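Local coordinates for ABC transporter substrate-binding protein (PDB 4I1D), which probably captures small solutes, possibly polyamines, in the periplasm for an ABC transporter, and is found here with D-malate bound, at residues 21-26 with 256-260; 101-105 with 267-271; 262-268 with 284-290. All coordinates share one frame; numbering follows the deposited sequence.

Contact 1: 21-26 with 256-260; sequences AILDPS and VHQAN
His-257 reaches from helix 255-260 to Pro-25 and Ser-26 of helix 12-30. This is helix-helix packing in a type 2 periplasmic binding protein fold. The two short segments run roughly antiparallel, with 143° between their directions and axes 8.8 Å apart at closest approach. His-257 contributes more than any other residue. With CG anti to the carbonyl carbon, chi1 -67°, its ring extends past Ala-21 and Ile-22 to the next turn of the opposing helix. There Pro-25 CB makes an off-centre CH-pi contact, 4.1 Å from the centroid of the His-257 ring. His-257 ND1 donates a hydrogen bond to Glu-251 O, which helps fix the ring's rotation. Ser-26 OG turns back on its own helix and bonds Ile-22 O at 2.8 Å. Ser-26 N bonds that carbonyl too, from the opposite face of its plane.

Further along, the small side chain of Ala-21 points at Asn-260, and its CB lies 4.0 Å from Asn-260 CB. Ile-22 and Gln-258 cross at a slant. Ile-22 CD1 touches Gln-258 NE2, which is bonded to Ala-252 O and Tyr-102 O, while OE1 takes a hydrogen bond from Asn-271 N. Asn-260 folds back on its own helix. Its ND2 gives a straight hydrogen bond of 2.9 Å to Val-256 O, with the oxygen lying in the Asn-260 amide plane.

Contact 2: 101-105 with 267-271; sequences SYEFY and YGPGN
The ring of Phe-104 has the carbonyl oxygen of Pro-269 at its edge, in the ring plane. Pro-269 O is 3.4 Å from Phe-104 CD1. The CA of Gly-270 approaches the same side chain obliquely at CE1. Tyr-105 CB comes obliquely to the CD1-CE1 side of the Tyr-267 ring, 3.6 Å from Tyr-267 CD1. Tyr-267 CB itself meets Phe-104 O and Glu-103 OE2. The side chain of Glu-103 lies beside Tyr-267 and points the same way, with the carboxylate and ring planes 53° apart. Glu-103 is bent at chi2 (84°), which brings OE2 to 3.7 Å from Tyr-267 CB. OE2 is buried here without a polar partner in the model, whereas OE1 is hydrogen-bonded to Thr-231 OG1.

The backbones form a short antiparallel pairing. Phe-104 and Gly-268 are a hydrogen-bonded pair. Phe-104 N donates to Gly-268 O at 2.8 Å. Gly-268 N returns a bond of 2.8 Å to Phe-104 O. Glu-103 and Pro-269 form the adjoining non-hydrogen-bonded pair. Gly-270 N then gives a weak bond of 3.0 Å to Tyr-102 O. Gly-270 packs tightly against Ser-101 and Tyr-102. A side chain there would clash with Ser-101 O.

Strand 268-269 thus adds a short edge to strand 100-112, whose other neighbour here is strand 219-235. Tyr-102 and Glu-103 both face Thr-231 of that strand, making a classic beta bulge. Tyr-102 also packs on Tyr-14 and Ile-22 of helix 12-30. Tyr-105 sets its ring edge-to-face with Trp-205, a residue of the malate pocket.

Contact 3: 262-268 with 284-290; sequences PLHIDYG and RAAQLPS. With SO4 (sulfate ion), chain J.
Arg-284, on helix 282-285, grips the carbonyl of Pro-262 in the loop that follows helix 255-260 in this periplasmic binding protein fold. The hydrogen bonds come first. NE and NH2 hold Pro-262 O side-on, and the oxygen lies in the guanidinium plane. Arg-284 NE to Pro-262 O is 2.7 Å, nearly along the C=O axis, and Arg-284 NH2 to Pro-262 O is 3.0 Å. The chain bends at chi2 (58°), which turns the group back to the loop. NH1 donates to Gln-287 OE1, so the plane is held from both ends.

The charges are looser. Asp-266 OD1 forms a long salt bridge of 4.0 Å with Arg-284 NH1, well out of the guanidinium plane. Asp-266 OD2 is bonded to Asn-206. A sulfate, probably from the crystallisation liquor, lies nearby and takes a weak bond from Asp-266 N. With an alanine in place of Arg-284 the guanidinium is gone, and the loop would probably lose its tie at Pro-262 O and Asp-266 its nearby positive charge.

The apolar pair is Pro-262 CB against Leu-288 CD1, at 3.6 Å. The two side chains cross at about a right angle, and Leu-288 CD2 also lies over one face of the guanidinium. Separately, Pro-289 CD makes a van der Waals contact with Asp-266 O. Asp-266 is the centre of an inverse gamma turn, closed by a weak bond of 2.8 Å from Tyr-267 N to Ile-265 O.

All three contacts lie close together, with centres about 9 to 14 Å apart. Contacts 1 and 2 cross along the chain, while contact 3 follows contact 1 in series. Contacts 2 and 3 share Tyr-267 and Gly-268. Helix 255-260, the loop after it, strand 268-269 and helix 282-285 come in succession. They fold back onto helix 12-30 and strand 100-112, which come much earlier. Gln-258 bridges contacts 1 and 2. The group therefore ties late chain to early chain. It borders the malate site through Tyr-105 and through Tyr-267, whose side chain is about 6 Å from bound D-malate.

Contact 1: 21-26 with 256-260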
loop_
_atom_site.group_PDB
_atom_site.type_symbol
_atom_site.label_atom_id
_atom_site.label_comp_id
_atom_site.label_asym_id
_atom_site.label_seq_id
_atom_site.Cartn_x
_atom_site.Cartn_y
_atom_site.Cartn_z
ATOM N N ALA A 21 -41.263 26.526 11.801
ATOM C CA ALA A 21 -41.183 27.467 12.911
ATOM C C ALA A 21 -40.444 28.751 12.574
ATOM O O ALA A 21 -40.802 29.820 13.065
ATOM C CB ALA A 21 -40.505 26.802 14.105
ATOM N N ILE A 22 -39.397 28.646 11.761
ATOM C CA ILE A 22 -38.458 29.757 11.613
ATOM C C ILE A 22 -38.221 30.272 10.193
ATOM O O ILE A 22 -38.372 31.467 9.942
ATOM C CB ILE A 22 -37.111 29.432 12.270
ATOM C CG1 ILE A 22 -37.298 29.295 13.782
ATOM C CG2 ILE A 22 -36.095 30.509 11.942
ATOM C CD1 ILE A 22 -36.050 28.957 14.514
ATOM N N LEU A 23 -37.847 29.387 9.273
ATOM C CA LEU A 23 -37.496 29.816 7.922
ATOM C C LEU A 23 -38.683 30.441 7.173
ATOM O O LEU A 23 -38.603 31.582 6.725
ATOM C CB LEU A 23 -36.882 28.661 7.128
ATOM C CG LEU A 23 -35.713 27.985 7.848
ATOM C CD1 LEU A 23 -35.083 26.880 6.996
ATOM C CD2 LEU A 23 -34.674 29.008 8.260
ATOM N N ASP A 24 -39.786 29.708 7.049
ATOM C CA ASP A 24 -40.963 30.229 6.339
ATOM C C ASP A 24 -41.488 31.545 6.918
ATOM O O ASP A 24 -41.719 32.499 6.175
ATOM C CB ASP A 24 -42.100 29.199 6.285
ATOM C CG ASP A 24 -41.906 28.173 5.185
ATOM O OD1 ASP A 24 -40.960 28.330 4.384
ATOM O OD2 ASP A 24 -42.710 27.220 5.107
ATOM N N PRO A 25 -41.692 31.602 8.244
ATOM C CA PRO A 25 -42.195 32.873 8.790
ATOM C C PRO A 25 -41.190 34.017 8.586
ATOM O O PRO A 25 -41.595 35.130 8.273
ATOM C CB PRO A 25 -42.391 32.569 10.284
ATOM C CG PRO A 25 -42.472 31.054 10.372
ATOM C CD PRO A 25 -41.566 30.554 9.276
ATOM N N SER A 26 -39.901 33.742 8.749
ATOM C CA SER A 26 -38.871 34.755 8.518
ATOM C C SER A 26 -38.821 35.231 7.064
ATOM O O SER A 26 -38.718 36.427 6.794
ATOM C CB SER A 26 -37.498 34.217 8.928
ATOM O OG SER A 26 -37.414 34.072 10.334
ATOM N N VAL A 256 -40.617 35.045 19.265
ATOM C CA VAL A 256 -41.777 34.290 18.804
ATOM C C VAL A 256 -41.399 33.146 17.866
ATOM O O VAL A 256 -41.813 32.007 18.074
ATOM C CB VAL A 256 -42.802 35.201 18.104
ATOM C CG1 VAL A 256 -43.983 34.382 17.607
ATOM C CG2 VAL A 256 -43.269 36.296 19.049
ATOM N N HIS A 257 -40.619 33.450 16.835
ATOM C CA HIS A 257 -40.202 32.422 15.884
ATOM C C HIS A 257 -39.498 31.307 16.645
ATOM O O HIS A 257 -39.751 30.121 16.428
ATOM C CB HIS A 257 -39.268 33.001 14.818
ATOM C CG HIS A 257 -39.932 33.976 13.896
ATOM N ND1 HIS A 257 -39.222 34.815 13.063
ATOM C CD2 HIS A 257 -41.242 34.247 13.677
ATOM C CE1 HIS A 257 -40.065 35.560 12.371
ATOM N NE2 HIS A 257 -41.297 35.234 12.722
ATOM N N GLN A 258 -38.618 31.713 17.550
ATOM C CA GLN A 258 -37.870 30.798 18.389
ATOM C C GLN A 258 -38.772 29.971 19.304
ATOM O O GLN A 258 -38.590 28.766 19.428
ATOM C CB GLN A 258 -36.851 31.586 19.213
ATOM C CG GLN A 258 -35.603 31.977 18.427
ATOM C CD GLN A 258 -34.542 30.901 18.493
ATOM O OE1 GLN A 258 -34.229 30.399 19.574
ATOM N NE2 GLN A 258 -33.988 30.527 17.337
ATOM N N ALA A 259 -39.738 30.618 19.950
ATOM C CA ALA A 259 -40.660 29.908 20.825
ATOM C C ALA A 259 -41.470 28.879 20.035
ATOM O O ALA A 259 -41.998 27.926 20.604
ATOM C CB ALA A 259 -41.600 30.897 21.583
ATOM N N ASN A 260 -41.565 29.066 18.722
ATOM C CA ASN A 260 -42.333 28.135 17.899
ATOM C C ASN A 260 -41.581 26.855 17.555
ATOM O O ASN A 260 -42.194 25.848 17.195
ATOM C CB ASN A 260 -42.844 28.804 16.625
ATOM C CG ASN A 260 -44.236 29.392 16.800
ATOM O OD1 ASN A 260 -45.240 28.756 16.473
ATOM N ND2 ASN A 260 -44.301 30.608 17.329
#

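Contact 2: 101-105 with 267-271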
loop_
_atom_site.group_PDB
_atom_site.type_symbol
_atom_site.label_atom_id
_atom_site.label_comp_id
_atom_site.label_asym_id
_atom_site.label_seq_id
_atom_site.Cartn_x
_atom_site.Cartn_y
_atom_site.Cartn_z
ATOM N N SER A 101 -26.615 31.802 19.487
ATOM C CA SER A 101 -27.239 30.527 19.853
ATOM C C SER A 101 -28.595 30.357 19.177
ATOM O O SER A 101 -29.422 31.275 19.172
ATOM C CB SER A 101 -27.391 30.409 21.371
ATOM O OG SER A 101 -26.133 30.530 22.006
ATOM N N TYR A 102 -28.830 29.171 18.626
ATOM C CA TYR A 102 -29.989 28.957 17.757
ATOM C C TYR A 102 -30.991 27.966 18.355
ATOM O O TYR A 102 -32.194 28.192 18.303
ATOM C CB TYR A 102 -29.495 28.505 16.389
ATOM C CG TYR A 102 -30.550 28.289 15.323
ATOM C CD1 TYR A 102 -31.425 29.305 14.954
ATOM C CD2 TYR A 102 -30.622 27.078 14.639
ATOM C CE1 TYR A 102 -32.367 29.102 13.957
ATOM C CE2 TYR A 102 -31.551 26.861 13.658
ATOM C CZ TYR A 102 -32.421 27.875 13.313
ATOM O OH TYR A 102 -33.338 27.651 12.317
ATOM N N GLU A 103 -30.483 26.882 18.940
ATOM C CA GLU A 103 -31.314 25.895 19.618
ATOM C C GLU A 103 -30.463 25.015 20.543
ATOM O O GLU A 103 -29.269 24.817 20.301
ATOM C CB GLU A 103 -32.028 25.026 18.585
ATOM C CG GLU A 103 -31.080 24.365 17.595
ATOM C CD GLU A 103 -30.475 23.053 18.114
ATOM O OE1 GLU A 103 -29.401 22.653 17.619
ATOM O OE2 GLU A 103 -31.073 22.408 19.001
ATOM N N PHE A 104 -31.077 24.482 21.595
ATOM C CA PHE A 104 -30.372 23.600 22.517
ATOM C C PHE A 104 -30.858 22.165 22.384
ATOM O O PHE A 104 -32.064 21.925 22.261
ATOM C CB PHE A 104 -30.568 24.062 23.950
ATOM C CG PHE A 104 -29.834 25.314 24.285
ATOM C CD1 PHE A 104 -30.427 26.547 24.086
ATOM C CD2 PHE A 104 -28.549 25.259 24.811
ATOM C CE1 PHE A 104 -29.753 27.712 24.407
ATOM C CE2 PHE A 104 -27.865 26.416 25.125
ATOM C CZ PHE A 104 -28.466 27.650 24.918
ATOM N N TYR A 105 -29.910 21.224 22.396
ATOM C CA TYR A 105 -30.210 19.794 22.424
ATOM C C TYR A 105 -29.353 19.110 23.467
ATOM O O TYR A 105 -28.359 19.675 23.919
ATOM C CB TYR A 105 -29.950 19.157 21.061
ATOM C CG TYR A 105 -28.523 19.259 20.553
ATOM C CD1 TYR A 105 -27.663 18.168 20.593
ATOM C CD2 TYR A 105 -28.046 20.437 20.011
ATOM C CE1 TYR A 105 -26.359 18.255 20.097
ATOM C CE2 TYR A 105 -26.749 20.536 19.525
ATOM C CZ TYR A 105 -25.914 19.446 19.565
ATOM O OH TYR A 105 -24.635 19.568 19.069
ATOM N N TYR A 267 -36.455 20.300 20.941
ATOM C CA TYR A 267 -35.235 21.058 21.191
ATOM C C TYR A 267 -35.596 22.384 21.826
ATOM O O TYR A 267 -36.722 22.856 21.679
ATOM C CB TYR A 267 -34.434 21.249 19.902
ATOM C CG TYR A 267 -33.927 19.933 19.350
ATOM C CD1 TYR A 267 -33.464 18.941 20.206
ATOM C CD2 TYR A 267 -33.932 19.665 17.980
ATOM C CE1 TYR A 267 -33.005 17.718 19.718
ATOM C CE2 TYR A 267 -33.472 18.433 17.480
ATOM C CZ TYR A 267 -33.011 17.467 18.360
ATOM O OH TYR A 267 -32.548 16.248 17.895
ATOM N N GLY A 268 -34.654 22.967 22.558
ATOM C CA GLY A 268 -34.903 24.206 23.270
ATOM C C GLY A 268 -34.554 25.403 22.414
ATOM O O GLY A 268 -33.717 25.298 21.514
ATOM N N PRO A 269 -35.189 26.553 22.688
ATOM C CA PRO A 269 -34.900 27.757 21.899
ATOM C C PRO A 269 -33.526 28.336 22.249
ATOM O O PRO A 269 -33.201 28.449 23.432
ATOM C CB PRO A 269 -36.023 28.727 22.314
ATOM C CG PRO A 269 -36.364 28.332 23.713
ATOM C CD PRO A 269 -36.106 26.822 23.810
ATOM N N GLY A 270 -32.728 28.677 21.240
ATOM C CA GLY A 270 -31.468 29.362 21.480
ATOM C C GLY A 270 -31.676 30.678 22.222
ATOM O O GLY A 270 -30.837 31.089 23.025
ATOM N N ASN A 271 -32.795 31.347 21.958
ATOM C CA ASN A 271 -33.092 32.617 22.617
ATOM C C ASN A 271 -34.002 32.398 23.809
ATOM O O ASN A 271 -35.196 32.137 23.644
ATOM C CB ASN A 271 -33.741 33.603 21.637
ATOM C CG ASN A 271 -33.967 34.983 22.254
ATOM O OD1 ASN A 271 -33.936 35.154 23.476
ATOM N ND2 ASN A 271 -34.199 35.970 21.404
#

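Contact 3: 262-268 with 284-290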
loop_
_atom_site.group_PDB
_atom_site.type_symbol
_atom_site.label_atom_id
_atom_site.label_comp_id
_atom_site.label_asym_id
_atom_site.label_seq_id
_atom_site.Cartn_x
_atom_site.Cartn_y
_atom_site.Cartn_z
ATOM N N PRO A 262 -39.765 24.579 19.443
ATOM C CA PRO A 262 -40.112 23.449 20.321
ATOM C C PRO A 262 -41.575 23.036 20.225
ATOM O O PRO A 262 -42.000 22.089 20.885
ATOM C CB PRO A 262 -39.822 23.992 21.723
ATOM C CG PRO A 262 -39.876 25.466 21.583
ATOM C CD PRO A 262 -39.332 25.754 20.216
ATOM N N LEU A 263 -42.361 23.744 19.428
ATOM C CA LEU A 263 -43.713 23.280 19.180
ATOM C C LEU A 263 -43.658 22.128 18.176
ATOM O O LEU A 263 -44.615 21.368 18.022
ATOM C CB LEU A 263 -44.594 24.415 18.660
ATOM C CG LEU A 263 -44.895 25.542 19.652
ATOM C CD1 LEU A 263 -46.028 26.422 19.129
ATOM C CD2 LEU A 263 -45.270 24.962 20.993
ATOM N N HIS A 264 -42.517 21.990 17.508
ATOM C CA HIS A 264 -42.417 21.072 16.380
ATOM C C HIS A 264 -41.338 20.017 16.563
ATOM O O HIS A 264 -41.274 19.033 15.822
ATOM C CB HIS A 264 -42.216 21.859 15.082
ATOM C CG HIS A 264 -43.416 22.675 14.699
ATOM N ND1 HIS A 264 -43.450 24.048 14.803
ATOM C CD2 HIS A 264 -44.639 22.299 14.254
ATOM C CE1 HIS A 264 -44.640 24.487 14.424
ATOM N NE2 HIS A 264 -45.379 23.446 14.086
ATOM N N ILE A 265 -40.500 20.219 17.568
ATOM C CA ILE A 265 -39.428 19.284 17.847
ATOM C C ILE A 265 -38.918 19.506 19.262
ATOM O O ILE A 265 -39.009 20.610 19.797
ATOM C CB ILE A 265 -38.293 19.402 16.807
ATOM C CG1 ILE A 265 -37.398 18.158 16.846
ATOM C CG2 ILE A 265 -37.512 20.713 16.992
ATOM C CD1 ILE A 265 -36.416 18.087 15.703
ATOM N N ASP A 266 -38.404 18.439 19.859
ATOM C CA ASP A 266 -37.995 18.423 21.259
ATOM C C ASP A 266 -36.646 19.117 21.513
ATOM O O ASP A 266 -35.784 18.580 22.211
ATOM C CB ASP A 266 -37.938 16.969 21.745
ATOM C CG ASP A 266 -37.846 16.861 23.250
ATOM O OD1 ASP A 266 -38.420 17.738 23.936
ATOM O OD2 ASP A 266 -37.199 15.907 23.745
ATOM N N TYR A 267 -36.455 20.300 20.941
ATOM C CA TYR A 267 -35.235 21.058 21.191
ATOM C C TYR A 267 -35.596 22.384 21.826
ATOM O O TYR A 267 -36.722 22.856 21.679
ATOM C CB TYR A 267 -34.434 21.249 19.902
ATOM C CG TYR A 267 -33.927 19.933 19.350
ATOM C CD1 TYR A 267 -33.464 18.941 20.206
ATOM C CD2 TYR A 267 -33.932 19.665 17.980
ATOM C CE1 TYR A 267 -33.005 17.718 19.718
ATOM C CE2 TYR A 267 -33.472 18.433 17.480
ATOM C CZ TYR A 267 -33.011 17.467 18.360
ATOM O OH TYR A 267 -32.548 16.248 17.895
ATOM N N GLY A 268 -34.654 22.967 22.558
ATOM C CA GLY A 268 -34.903 24.206 23.270
ATOM C C GLY A 268 -34.554 25.403 22.414
ATOM O O GLY A 268 -33.717 25.298 21.514
ATOM N N ARG A 284 -45.321 21.424 27.952
ATOM C CA ARG A 284 -44.416 21.208 26.826
ATOM C C ARG A 284 -42.994 21.653 27.152
ATOM O O ARG A 284 -42.024 20.986 26.781
ATOM C CB ARG A 284 -44.927 21.938 25.575
ATOM C CG ARG A 284 -43.980 21.884 24.375
ATOM C CD ARG A 284 -43.693 20.446 23.973
ATOM N NE ARG A 284 -42.743 20.339 22.868
ATOM C CZ ARG A 284 -42.117 19.213 22.529
ATOM N NH1 ARG A 284 -42.334 18.100 23.222
ATOM N NH2 ARG A 284 -41.267 19.198 21.507
ATOM N N ALA A 285 -42.874 22.787 27.834
ATOM C CA ALA A 285 -41.565 23.305 28.223
ATOM C C ALA A 285 -40.831 22.298 29.103
ATOM O O ALA A 285 -39.611 22.124 28.990
ATOM C CB ALA A 285 -41.717 24.631 28.950
ATOM N N ALA A 286 -41.594 21.633 29.969
ATOM C CA ALA A 286 -41.045 20.674 30.925
ATOM C C ALA A 286 -40.298 19.522 30.254
ATOM O O ALA A 286 -39.629 18.733 30.931
ATOM C CB ALA A 286 -42.159 20.130 31.826
ATOM N N GLN A 287 -40.418 19.429 28.929
ATOM C CA GLN A 287 -39.815 18.338 28.171
ATOM C C GLN A 287 -38.579 18.789 27.412
ATOM O O GLN A 287 -37.932 17.984 26.737
ATOM C CB GLN A 287 -40.831 17.743 27.191
ATOM C CG GLN A 287 -42.025 17.080 27.876
ATOM C CD GLN A 287 -43.185 16.814 26.930
ATOM O OE1 GLN A 287 -43.266 17.390 25.842
ATOM N NE2 GLN A 287 -44.096 15.939 27.347
ATOM N N LEU A 288 -38.247 20.071 27.523
ATOM C CA LEU A 288 -37.201 20.650 26.684
ATOM C C LEU A 288 -35.851 20.634 27.379
ATOM O O LEU A 288 -35.778 20.749 28.603
ATOM C CB LEU A 288 -37.563 22.080 26.259
ATOM C CG LEU A 288 -38.894 22.274 25.526
ATOM C CD1 LEU A 288 -39.152 23.744 25.265
ATOM C CD2 LEU A 288 -38.933 21.493 24.229
ATOM N N PRO A 289 -34.773 20.487 26.592
ATOM C CA PRO A 289 -33.396 20.401 27.112
ATOM C C PRO A 289 -32.954 21.635 27.901
ATOM O O PRO A 289 -32.263 21.491 28.906
ATOM C CB PRO A 289 -32.548 20.249 25.842
ATOM C CG PRO A 289 -33.512 19.607 24.824
ATOM C CD PRO A 289 -34.840 20.269 25.134
ATOM N N SER A 290 -33.355 22.825 27.468
ATOM C CA SER A 290 -32.898 24.057 28.110
ATOM C C SER A 290 -33.895 24.685 29.082
ATOM O O SER A 290 -33.690 25.809 29.552
ATOM C CB SER A 290 -32.500 25.086 27.055
ATOM O OG SER A 290 -33.531 25.256 26.099
HETATM S S SO4 J . -40.905 15.629 19.603
HETATM O O1 SO4 J . -41.752 16.728 19.143
HETATM O O2 SO4 J . -39.502 15.965 19.378
HETATM O O3 SO4 J . -41.139 15.414 21.029
HETATM O O4 SO4 J . -41.224 14.409 18.862
#